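Local atomic coordinates of inositol 2-dehydrogenase/D-chiro-inositol 3-dehydrogenase (Lactobacillus casei, PDB entry 4MIY), a protein that catalyses the NAD-dependent oxidation of myo-inositol and D-chiro-inositol to the corresponding keto-inositols. Residues Lys91-Lys97 with Lys118-Gly124; Leu136-Leu140 with Glu248-Pro252; Ile194-Arg198 with His209-Ala214. All coordinates share one frame; numbering follows the deposited sequence.

Interaction 1 of 3, residues Lys91-Lys97 with Lys118-Gly124; sequences KFIFTEK and KKVIQVG. With NAD (nicotinamide-adenine-dinucleotide), chain E.
Lys118 runs roughly perpendicular to Phe92, its chain extended as far as a bend at the last torsion, which brings NZ to 3.4 Å from the ring atom CZ. Val120 follows with its O accepting the N-H of Ile93; the donor stands 34° out of the carbonyl plane. The two methyls of Val120 part company, CG1 turning to the Phe92 ring and CG2 to the tip of Ile93, while Glu113 takes up the amides of both Val120 and Ile121. Ile121 runs alongside Ile93 with the same heading, and Ile93 CD1 rests 3.9 Å from Ile121 CG1 on the sheet face covered by helix 79-86. Gln122 uses both its backbone polar atoms, N giving to Ile93 O (2.8 Å) and O accepting Thr95 N (3.0 Å). On the other face of the sheet its amide NE2 comes to the edge of the Phe94 ring, 4.0 Å from CE2, with the two planes 56° apart; Phe71 stacks on that same ring. Val123 and Thr95 set their CG2 methyls against each other, 4.0 Å apart. Gly124 closes the ladder through its N to Thr95 O (2.8 Å), and its CA nears Phe94 CZ. These staggered bonds join neighbouring parallel strands of a beta-alpha-beta unit in the Rossmann fold. Beyond Thr95 the chemistry passes to the cofactor: Lys97 O accepts the NAD ribose hydroxyl O3D (3.0 Å), and Glu96, hydrogen-bonded to His17 through OE2, lies beside the nicotinamide, consistent with the ladder holding Glu96, Lys97 and Gly124 of the NAD pocket in place.

Interaction 2 of 3, residues Leu136-Leu140 with Glu248-Pro252; sequences LKEKL and ELQLP
Leu140 N, already bonded to Leu136 O (2.9 Å) in the regular pattern of helix 131-141, is met from the strand by the CD1 methyl of Leu249, 3.6 Å away. The helix here packs over a face of the mixed sheet in the C-terminal alpha/beta domain, at its outermost strand within the chain, running nearly antiparallel to strand 248-250 (166° between the short axes, which come within 9.1 Å). No hydrogen bond links the two segments; leucines do the work. Leu136 and Leu249 overlap head to tail, bringing Leu136 CG to 4.1 Å from Leu249 CB. The Leu136 side chain swings away from its own backbone N (chi1 -173°) and carries CD1 over the strand backbone, where it lies 3.6 Å from Gln250 C and also touches Leu251 N. The CD2 methyl of Leu251 meets the same CD1, so this single methyl lies against both the main chain and a side chain of the strand segment. Val242, on the adjoining strand 237-244, also touches Leu136 and Leu140. Lys139 adds only its aliphatic part: it lies roughly square to Leu249, and the bend at chi2 (65°) leads the rest of the chain away from the strand. Strand 248-250 pairs antiparallel with a strand of the second subunit, so the helix covers a place where the sheet runs on across the interface. Leu249 itself ends in a fork: CD1 lies 4.0 Å from Leu140 CB, while CD2 lies 3.7 Å from Lys139 CG.

Interaction 3 of 3, residues Ile194-Arg198 with His209-Ala214; sequences ITYPR and HDPQLA. With SO4 (sulfate ion), chain J.
Thr195 and Leu213 exchange two backbone hydrogen bonds, Thr195 N to Leu213 O and Leu213 N to Thr195 O, both 2.9 Å and nearly straight. They form a hydrogen-bonded antiparallel pair; Ile194 with Ala214 is the next, non-hydrogen-bonded one. A water joins Thr195 OG1 to Leu213 O, giving that carbonyl a second donor. Past the paired strands a second water bridges the two segments, donating to Pro197 O and Pro211 O. Arg198 presents the edge of its guanidinium to a sulfate, probably from the crystallisation liquor, with NH1 on O1 (2.8 Å) and NH2 on O2 (2.9 Å); Lys220 of the third subunit holds the same ion. On the other segment the amide of Gln212 turns back to His209, giving NE2 to its backbone O almost in the amide plane. Tyr196, its CG opposite the carbonyl carbon (chi1 -58°), sets its ring against His209; the two stack face to face, centroids 3.8 Å apart and planes 1° from parallel, while His209 CB also sits over the tyrosine face. The Gln212 amide comes to the edge of the tyrosine ring, its plane 84° from the ring's, and the phenolic OH beyond is bonded to Gln321 O and Asn166 ND2. Packing completes the contact: Pro197 CG lies 3.8 Å from Leu213 CD1 and 4.0 Å from Pro211 CG, and Ile194 CD1 rests on Ala214 CB (3.7 Å). Pro197, Arg198, Pro211 and Leu213 also touch the third subunit. Two neighbouring strands thus separate into a connection of 10 residues, closed across its base by an aromatic stack and prolines, in the antiparallel part of the mixed sheet of the C-terminal alpha/beta domain, consistent with the Gfo/Idh/MocA family.

How the interactions relate
From the N terminus, interaction 1 comes first: it closes a short loop of 20 residues, including helix 103-113, between the last two strands of the parallel Rossmann sheet. The chain then enters helix 131-141, where interaction 2 opens a much longer loop that closes only at strand 248-250. Interaction 3 lies nested within that loop, closing a connection of 10 residues between strands 189-195 and 212-218. Interactions 2 and 3 both reach the mixed sheet, with strands 237-244, 148-156 and 223-229 lying between 248-250 and 212-218. Interactions 1 and 3 stand on opposite sides of the chain's centre, their centres about 33 Å apart.

Interaction 1 of 3, residues Lys91-Lys97 with Lys118-Gly124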
loop_
_atom_site.group_PDB
_atom_site.type_symbol
_atom_site.label_atom_id
_atom_site.label_comp_id
_atom_site.label_asym_id
_atom_site.label_seq_id
_atom_site.Cartn_x
_atom_site.Cartn_y
_atom_site.Cartn_z
ATOM N N LYS A 91 -21.911 10.251 42.537
ATOM C CA LYS A 91 -21.095 10.750 41.464
ATOM C C LYS A 91 -20.846 9.747 40.340
ATOM O O LYS A 91 -20.851 8.575 40.520
ATOM C CB LYS A 91 -19.768 11.270 42.002
ATOM C CG LYS A 91 -19.901 12.439 42.946
ATOM C CD LYS A 91 -18.619 12.723 43.614
ATOM C CE LYS A 91 -18.604 13.979 44.468
ATOM N NZ LYS A 91 -19.804 14.183 45.203
ATOM N N PHE A 92 -20.676 10.289 39.155
ATOM C CA PHE A 92 -20.183 9.511 38.050
ATOM C C PHE A 92 -18.681 9.248 38.241
ATOM O O PHE A 92 -17.984 10.028 38.811
ATOM C CB PHE A 92 -20.452 10.272 36.748
ATOM C CG PHE A 92 -21.908 10.326 36.369
ATOM C CD1 PHE A 92 -22.472 9.336 35.630
ATOM C CD2 PHE A 92 -22.690 11.374 36.741
ATOM C CE1 PHE A 92 -23.787 9.406 35.254
ATOM C CE2 PHE A 92 -23.958 11.431 36.377
ATOM C CZ PHE A 92 -24.528 10.447 35.645
ATOM N N ILE A 93 -18.229 8.118 37.732
ATOM C CA ILE A 93 -16.882 7.647 37.970
ATOM C C ILE A 93 -16.227 7.164 36.654
ATOM O O ILE A 93 -16.717 6.260 36.009
ATOM C CB ILE A 93 -16.910 6.469 38.933
ATOM C CG1 ILE A 93 -17.545 6.863 40.264
ATOM C CG2 ILE A 93 -15.521 5.931 39.152
ATOM C CD1 ILE A 93 -18.074 5.683 40.992
ATOM N N PHE A 94 -15.135 7.829 36.311
ATOM C CA PHE A 94 -14.222 7.396 35.266
ATOM C C PHE A 94 -12.961 6.902 35.946
ATOM O O PHE A 94 -12.251 7.648 36.522
ATOM C CB PHE A 94 -13.883 8.544 34.315
ATOM C CG PHE A 94 -13.046 8.129 33.125
ATOM C CD1 PHE A 94 -11.687 8.065 33.224
ATOM C CD2 PHE A 94 -13.634 7.790 31.934
ATOM C CE1 PHE A 94 -10.932 7.689 32.166
ATOM C CE2 PHE A 94 -12.872 7.396 30.875
ATOM C CZ PHE A 94 -11.536 7.349 30.990
ATOM N N THR A 95 -12.738 5.613 35.862
ATOM C CA THR A 95 -11.508 5.053 36.362
ATOM C C THR A 95 -10.636 4.599 35.212
ATOM O O THR A 95 -11.098 3.971 34.307
ATOM C CB THR A 95 -11.736 3.917 37.374
ATOM O OG1 THR A 95 -10.497 3.492 37.904
ATOM C CG2 THR A 95 -12.418 2.794 36.773
ATOM N N GLU A 96 -9.382 4.977 35.265
ATOM C CA GLU A 96 -8.440 4.339 34.391
ATOM C C GLU A 96 -8.393 2.836 34.641
ATOM O O GLU A 96 -8.774 2.365 35.678
ATOM C CB GLU A 96 -7.058 4.969 34.501
ATOM C CG GLU A 96 -6.820 6.117 33.536
ATOM C CD GLU A 96 -6.992 5.710 32.077
ATOM O OE1 GLU A 96 -6.906 4.528 31.780
ATOM O OE2 GLU A 96 -7.220 6.573 31.265
ATOM N N LYS A 97 -7.917 2.103 33.651
ATOM C CA LYS A 97 -7.583 0.722 33.820
ATOM C C LYS A 97 -6.490 0.597 34.853
ATOM O O LYS A 97 -5.688 1.461 34.963
ATOM C CB LYS A 97 -7.079 0.136 32.509
ATOM C CG LYS A 97 -6.157 1.046 31.812
ATOM C CD LYS A 97 -4.877 0.431 31.391
ATOM C CE LYS A 97 -4.175 -0.246 32.488
ATOM N NZ LYS A 97 -2.722 -0.169 32.234
ATOM N N LYS A 118 -28.630 3.118 39.044
ATOM C CA LYS A 118 -28.108 3.266 37.721
ATOM C C LYS A 118 -26.581 3.203 37.691
ATOM O O LYS A 118 -25.923 3.473 38.645
ATOM C CB LYS A 118 -28.603 4.556 37.105
ATOM C CG LYS A 118 -28.097 5.819 37.719
ATOM C CD LYS A 118 -28.313 7.012 36.798
ATOM C CE LYS A 118 -27.958 8.360 37.422
ATOM N NZ LYS A 118 -26.573 8.723 37.738
ATOM N N LYS A 119 -26.069 2.854 36.528
ATOM C CA LYS A 119 -24.657 2.694 36.296
ATOM C C LYS A 119 -23.941 4.036 36.313
ATOM O O LYS A 119 -24.432 4.999 35.776
ATOM C CB LYS A 119 -24.494 2.013 34.959
ATOM C CG LYS A 119 -23.136 1.510 34.631
ATOM C CD LYS A 119 -23.145 0.893 33.264
ATOM C CE LYS A 119 -23.127 1.918 32.184
ATOM N NZ LYS A 119 -22.871 1.386 30.871
ATOM N N VAL A 120 -22.777 4.088 36.938
ATOM C CA VAL A 120 -21.998 5.302 36.999
ATOM C C VAL A 120 -20.544 5.133 36.593
ATOM O O VAL A 120 -19.868 6.084 36.435
ATOM C CB VAL A 120 -22.037 5.958 38.394
ATOM C CG1 VAL A 120 -23.379 6.578 38.638
ATOM C CG2 VAL A 120 -21.765 4.961 39.451
ATOM N N ILE A 121 -20.099 3.904 36.440
ATOM C CA ILE A 121 -18.688 3.682 36.169
ATOM C C ILE A 121 -18.375 3.451 34.682
ATOM O O ILE A 121 -18.991 2.643 34.037
ATOM C CB ILE A 121 -18.159 2.486 36.914
ATOM C CG1 ILE A 121 -18.183 2.732 38.424
ATOM C CG2 ILE A 121 -16.733 2.183 36.463
ATOM C CD1 ILE A 121 -18.162 1.465 39.214
ATOM N N GLN A 122 -17.389 4.204 34.215
ATOM C CA GLN A 122 -16.718 3.933 32.959
ATOM C C GLN A 122 -15.240 3.633 33.206
ATOM O O GLN A 122 -14.595 4.296 33.959
ATOM C CB GLN A 122 -16.874 5.112 31.991
ATOM C CG GLN A 122 -16.221 4.878 30.635
ATOM C CD GLN A 122 -16.639 5.876 29.610
ATOM O OE1 GLN A 122 -17.651 6.504 29.731
ATOM N NE2 GLN A 122 -15.840 6.027 28.606
ATOM N N VAL A 123 -14.740 2.604 32.548
ATOM C CA VAL A 123 -13.351 2.203 32.688
ATOM C C VAL A 123 -12.549 2.605 31.452
ATOM O O VAL A 123 -13.014 2.446 30.371
ATOM C CB VAL A 123 -13.245 0.714 32.883
ATOM C CG1 VAL A 123 -11.833 0.317 33.034
ATOM C CG2 VAL A 123 -14.019 0.325 34.100
ATOM N N GLY A 124 -11.337 3.077 31.650
ATOM C CA GLY A 124 -10.562 3.667 30.583
ATOM C C GLY A 124 -9.936 2.796 29.497
ATOM O O GLY A 124 -8.809 3.018 29.138
HETATM P PA NAD E . 1.921 7.775 37.853
HETATM O O1A NAD E . 2.671 6.987 38.811
HETATM O O2A NAD E . 2.507 8.789 37.109
HETATM O O5B NAD E . 0.804 8.636 38.574
HETATM C C5B NAD E . -0.047 8.159 39.534
HETATM C C4B NAD E . -0.321 9.266 40.562
HETATM O O4B NAD E . -1.164 8.698 41.528
HETATM C C3B NAD E . 0.881 9.677 41.400
HETATM O O3B NAD E . 0.971 11.041 41.436
HETATM C C2B NAD E . 0.649 9.079 42.760
HETATM O O2B NAD E . 1.217 9.841 43.799
HETATM C C1B NAD E . -0.829 9.123 42.858
HETATM N N9A NAD E . -1.416 8.179 43.782
HETATM C C8A NAD E . -1.065 6.956 44.032
HETATM N N7A NAD E . -1.892 6.354 44.877
HETATM C C5A NAD E . -2.823 7.237 45.183
HETATM C C6A NAD E . -3.992 7.307 46.036
HETATM N N6A NAD E . -4.422 6.299 46.753
HETATM N N1A NAD E . -4.681 8.424 46.011
HETATM C C2A NAD E . -4.339 9.455 45.332
HETATM N N3A NAD E . -3.270 9.480 44.566
HETATM C C4A NAD E . -2.504 8.413 44.457
HETATM O O3 NAD E . 1.157 6.682 37.004
HETATM P PN NAD E . 0.263 6.930 35.656
HETATM O O1N NAD E . 1.071 6.567 34.499
HETATM O O2N NAD E . -0.142 8.284 35.584
HETATM O O5D NAD E . -0.823 5.861 35.705
HETATM C C5D NAD E . -1.967 6.091 36.491
HETATM C C4D NAD E . -3.074 5.161 36.116
HETATM O O4D NAD E . -3.392 5.419 34.761
HETATM C C3D NAD E . -2.655 3.734 36.238
HETATM O O3D NAD E . -3.764 2.997 36.645
HETATM C C2D NAD E . -2.276 3.429 34.792
HETATM O O2D NAD E . -2.444 2.076 34.605
HETATM C C1D NAD E . -3.302 4.223 34.033
HETATM N N1N NAD E . -2.896 4.477 32.651
HETATM C C2N NAD E . -3.680 4.088 31.648
HETATM C C3N NAD E . -3.340 4.255 30.322
HETATM C C7N NAD E . -4.269 3.812 29.216
HETATM O O7N NAD E . -5.438 3.682 29.392
HETATM N N7N NAD E . -3.727 3.630 28.081
HETATM C C4N NAD E . -2.153 4.909 30.039
HETATM C C5N NAD E . -1.380 5.306 31.107
HETATM C C6N NAD E . -1.771 5.065 32.397
#

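Interaction 2 of 3, residues Leu136-Leu140 with Glu248-Pro252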
loop_
_atom_site.group_PDB
_atom_site.type_symbol
_atom_site.label_atom_id
_atom_site.label_comp_id
_atom_site.label_asym_id
_atom_site.label_seq_id
_atom_site.Cartn_x
_atom_site.Cartn_y
_atom_site.Cartn_z
ATOM N N LEU A 136 -13.146 -1.051 11.719
ATOM C CA LEU A 136 -13.031 -2.451 11.418
ATOM C C LEU A 136 -14.163 -3.265 12.063
ATOM O O LEU A 136 -14.736 -4.085 11.434
ATOM C CB LEU A 136 -11.639 -2.970 11.793
ATOM C CG LEU A 136 -11.284 -4.401 11.400
ATOM C CD1 LEU A 136 -9.834 -4.532 11.242
ATOM C CD2 LEU A 136 -11.765 -5.420 12.396
ATOM N N LYS A 137 -14.420 -3.030 13.332
ATOM C CA LYS A 137 -15.522 -3.697 14.024
ATOM C C LYS A 137 -16.839 -3.495 13.299
ATOM O O LYS A 137 -17.568 -4.397 13.098
ATOM C CB LYS A 137 -15.646 -3.239 15.465
ATOM C CG LYS A 137 -16.907 -3.825 16.098
ATOM C CD LYS A 137 -17.127 -3.454 17.470
ATOM C CE LYS A 137 -18.419 -4.090 18.045
ATOM N NZ LYS A 137 -18.782 -5.415 17.551
ATOM N N GLU A 138 -17.113 -2.268 12.911
ATOM C CA GLU A 138 -18.318 -1.980 12.176
ATOM C C GLU A 138 -18.426 -2.697 10.867
ATOM O O GLU A 138 -19.429 -3.248 10.573
ATOM C CB GLU A 138 -18.484 -0.471 12.013
ATOM C CG GLU A 138 -18.753 0.209 13.336
ATOM C CD GLU A 138 -18.902 1.707 13.202
ATOM O OE1 GLU A 138 -19.204 2.151 12.088
ATOM O OE2 GLU A 138 -18.709 2.421 14.203
ATOM N N LYS A 139 -17.353 -2.743 10.096
ATOM C CA LYS A 139 -17.342 -3.512 8.883
ATOM C C LYS A 139 -17.562 -4.998 9.127
ATOM O O LYS A 139 -18.268 -5.617 8.409
ATOM C CB LYS A 139 -16.041 -3.270 8.117
ATOM C CG LYS A 139 -16.015 -3.674 6.674
ATOM C CD LYS A 139 -16.952 -2.876 5.851
ATOM C CE LYS A 139 -16.708 -3.062 4.406
ATOM N NZ LYS A 139 -17.852 -2.579 3.623
ATOM N N LEU A 140 -16.929 -5.543 10.140
ATOM C CA LEU A 140 -17.094 -6.933 10.494
ATOM C C LEU A 140 -18.568 -7.248 10.791
ATOM O O LEU A 140 -19.096 -8.204 10.327
ATOM C CB LEU A 140 -16.238 -7.251 11.704
ATOM C CG LEU A 140 -16.398 -8.644 12.294
ATOM C CD1 LEU A 140 -15.980 -9.664 11.293
ATOM C CD2 LEU A 140 -15.620 -8.779 13.566
ATOM N N GLU A 248 -11.324 -11.400 4.624
ATOM C CA GLU A 248 -10.550 -10.902 5.737
ATOM C C GLU A 248 -10.662 -9.379 5.889
ATOM O O GLU A 248 -10.900 -8.692 4.940
ATOM C CB GLU A 248 -9.054 -11.266 5.600
ATOM C CG GLU A 248 -8.722 -12.716 5.414
ATOM C CD GLU A 248 -7.216 -12.999 5.348
ATOM O OE1 GLU A 248 -6.444 -12.064 5.325
ATOM O OE2 GLU A 248 -6.853 -14.170 5.320
ATOM N N LEU A 249 -10.458 -8.909 7.104
ATOM C CA LEU A 249 -10.368 -7.490 7.395
ATOM C C LEU A 249 -9.142 -7.188 8.199
ATOM O O LEU A 249 -8.838 -7.880 9.097
ATOM C CB LEU A 249 -11.594 -7.006 8.187
ATOM C CG LEU A 249 -12.917 -6.930 7.435
ATOM C CD1 LEU A 249 -14.154 -7.001 8.352
ATOM C CD2 LEU A 249 -12.959 -5.709 6.584
ATOM N N GLN A 250 -8.440 -6.125 7.853
ATOM C CA GLN A 250 -7.325 -5.704 8.674
ATOM C C GLN A 250 -7.206 -4.191 8.799
ATOM O O GLN A 250 -7.688 -3.461 7.988
ATOM C CB GLN A 250 -6.012 -6.345 8.230
ATOM C CG GLN A 250 -5.404 -5.816 7.006
ATOM C CD GLN A 250 -4.083 -6.542 6.640
ATOM O OE1 GLN A 250 -4.056 -7.730 6.480
ATOM N NE2 GLN A 250 -3.023 -5.803 6.556
ATOM N N LEU A 251 -6.539 -3.758 9.839
ATOM C CA LEU A 251 -6.292 -2.350 10.017
ATOM C C LEU A 251 -5.367 -1.824 8.947
ATOM O O LEU A 251 -4.473 -2.496 8.549
ATOM C CB LEU A 251 -5.639 -2.104 11.335
ATOM C CG LEU A 251 -6.542 -2.220 12.527
ATOM C CD1 LEU A 251 -5.697 -1.953 13.758
ATOM C CD2 LEU A 251 -7.635 -1.193 12.484
ATOM N N PRO A 252 -5.612 -0.606 8.479
ATOM C CA PRO A 252 -4.829 -0.006 7.428
ATOM C C PRO A 252 -3.490 0.470 7.922
ATOM O O PRO A 252 -3.168 0.448 9.087
ATOM C CB PRO A 252 -5.658 1.201 7.049
ATOM C CG PRO A 252 -6.349 1.525 8.165
ATOM C CD PRO A 252 -6.709 0.271 8.854
#

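Interaction 3 of 3, residues Ile194-Arg198 with His209-Ala214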
loop_
_atom_site.group_PDB
_atom_site.type_symbol
_atom_site.label_atom_id
_atom_site.label_comp_id
_atom_site.label_asym_id
_atom_site.label_seq_id
_atom_site.Cartn_x
_atom_site.Cartn_y
_atom_site.Cartn_z
ATOM N N ILE A 194 -0.436 -18.335 27.413
ATOM C CA ILE A 194 0.736 -17.548 27.138
ATOM C C ILE A 194 1.921 -18.464 26.889
ATOM O O ILE A 194 2.220 -19.275 27.696
ATOM C CB ILE A 194 1.092 -16.708 28.324
ATOM C CG1 ILE A 194 -0.111 -15.875 28.734
ATOM C CG2 ILE A 194 2.225 -15.831 27.996
ATOM C CD1 ILE A 194 -0.467 -14.793 27.771
ATOM N N THR A 195 2.559 -18.329 25.746
ATOM C CA THR A 195 3.757 -19.065 25.449
ATOM C C THR A 195 4.926 -18.122 25.150
ATOM O O THR A 195 4.738 -17.004 24.741
ATOM C CB THR A 195 3.581 -19.996 24.263
ATOM O OG1 THR A 195 3.041 -19.281 23.189
ATOM C CG2 THR A 195 2.693 -21.096 24.576
ATOM N N TYR A 196 6.126 -18.622 25.371
ATOM C CA TYR A 196 7.334 -17.873 25.250
ATOM C C TYR A 196 8.206 -18.398 24.130
ATOM O O TYR A 196 8.749 -19.455 24.224
ATOM C CB TYR A 196 8.125 -17.957 26.535
ATOM C CG TYR A 196 7.437 -17.481 27.787
ATOM C CD1 TYR A 196 6.658 -16.373 27.802
ATOM C CD2 TYR A 196 7.650 -18.111 28.978
ATOM C CE1 TYR A 196 6.081 -15.935 28.930
ATOM C CE2 TYR A 196 7.065 -17.673 30.117
ATOM C CZ TYR A 196 6.280 -16.583 30.093
ATOM O OH TYR A 196 5.690 -16.113 31.208
ATOM N N PRO A 197 8.314 -17.634 23.040
ATOM C CA PRO A 197 9.314 -17.914 22.011
ATOM C C PRO A 197 10.684 -17.653 22.578
ATOM O O PRO A 197 10.798 -17.313 23.725
ATOM C CB PRO A 197 9.021 -16.897 20.940
ATOM C CG PRO A 197 7.717 -16.295 21.301
ATOM C CD PRO A 197 7.504 -16.456 22.717
ATOM N N ARG A 198 11.711 -17.819 21.781
ATOM C CA ARG A 198 13.012 -17.493 22.265
ATOM C C ARG A 198 13.092 -16.059 22.742
ATOM O O ARG A 198 12.485 -15.158 22.202
ATOM C CB ARG A 198 14.058 -17.715 21.207
ATOM C CG ARG A 198 13.894 -16.864 20.028
ATOM C CD ARG A 198 14.874 -17.169 18.893
ATOM N NE ARG A 198 16.271 -16.915 19.145
ATOM C CZ ARG A 198 17.205 -16.984 18.216
ATOM N NH1 ARG A 198 16.903 -17.260 16.964
ATOM N NH2 ARG A 198 18.436 -16.780 18.511
ATOM N N HIS A 209 9.972 -11.836 30.039
ATOM C CA HIS A 209 10.005 -12.590 28.813
ATOM C C HIS A 209 9.463 -11.718 27.702
ATOM O O HIS A 209 8.435 -11.124 27.849
ATOM C CB HIS A 209 9.127 -13.811 28.908
ATOM C CG HIS A 209 9.593 -14.807 29.909
ATOM N ND1 HIS A 209 10.408 -15.862 29.582
ATOM C CD2 HIS A 209 9.353 -14.910 31.233
ATOM C CE1 HIS A 209 10.638 -16.583 30.662
ATOM N NE2 HIS A 209 10.012 -16.026 31.679
ATOM N N ASP A 210 10.205 -11.657 26.616
ATOM C CA ASP A 210 9.809 -10.930 25.439
ATOM C C ASP A 210 10.445 -11.560 24.220
ATOM O O ASP A 210 11.613 -11.735 24.166
ATOM C CB ASP A 210 10.241 -9.488 25.554
ATOM C CG ASP A 210 9.576 -8.579 24.528
ATOM O OD1 ASP A 210 8.359 -8.608 24.419
ATOM O OD2 ASP A 210 10.291 -7.855 23.886
ATOM N N PRO A 211 9.638 -11.873 23.222
ATOM C CA PRO A 211 8.211 -11.633 23.107
ATOM C C PRO A 211 7.350 -12.623 23.837
ATOM O O PRO A 211 7.866 -13.535 24.386
ATOM C CB PRO A 211 7.981 -11.706 21.593
ATOM C CG PRO A 211 8.987 -12.484 21.106
ATOM C CD PRO A 211 10.207 -12.230 21.942
ATOM N N GLN A 212 6.046 -12.406 23.839
ATOM C CA GLN A 212 5.084 -13.347 24.382
ATOM C C GLN A 212 3.985 -13.588 23.365
ATOM O O GLN A 212 3.618 -12.691 22.648
ATOM C CB GLN A 212 4.488 -12.870 25.707
ATOM C CG GLN A 212 5.525 -12.690 26.760
ATOM C CD GLN A 212 5.006 -12.405 28.125
ATOM O OE1 GLN A 212 3.933 -12.783 28.482
ATOM N NE2 GLN A 212 5.807 -11.738 28.898
ATOM N N LEU A 213 3.504 -14.804 23.291
ATOM C CA LEU A 213 2.407 -15.132 22.428
ATOM C C LEU A 213 1.210 -15.470 23.280
ATOM O O LEU A 213 1.313 -16.296 24.142
ATOM C CB LEU A 213 2.765 -16.307 21.567
ATOM C CG LEU A 213 3.915 -16.084 20.576
ATOM C CD1 LEU A 213 4.357 -17.366 19.972
ATOM C CD2 LEU A 213 3.499 -15.130 19.500
ATOM N N ALA A 214 0.091 -14.793 23.044
ATOM C CA ALA A 214 -1.138 -15.032 23.769
ATOM C C ALA A 214 -2.179 -15.620 22.856
ATOM O O ALA A 214 -2.465 -15.057 21.838
ATOM C CB ALA A 214 -1.646 -13.751 24.373
HETATM S S SO4 J . 20.202 -16.578 15.082
HETATM O O1 SO4 J . 18.885 -17.068 14.950
HETATM O O2 SO4 J . 20.535 -16.499 16.464
HETATM O O3 SO4 J . 20.278 -15.295 14.475
HETATM O O4 SO4 J . 21.072 -17.451 14.382
HETATM O O HOH W 1 0.177 -18.925 23.158
HETATM O O HOH W 2 9.968 -15.084 25.133
#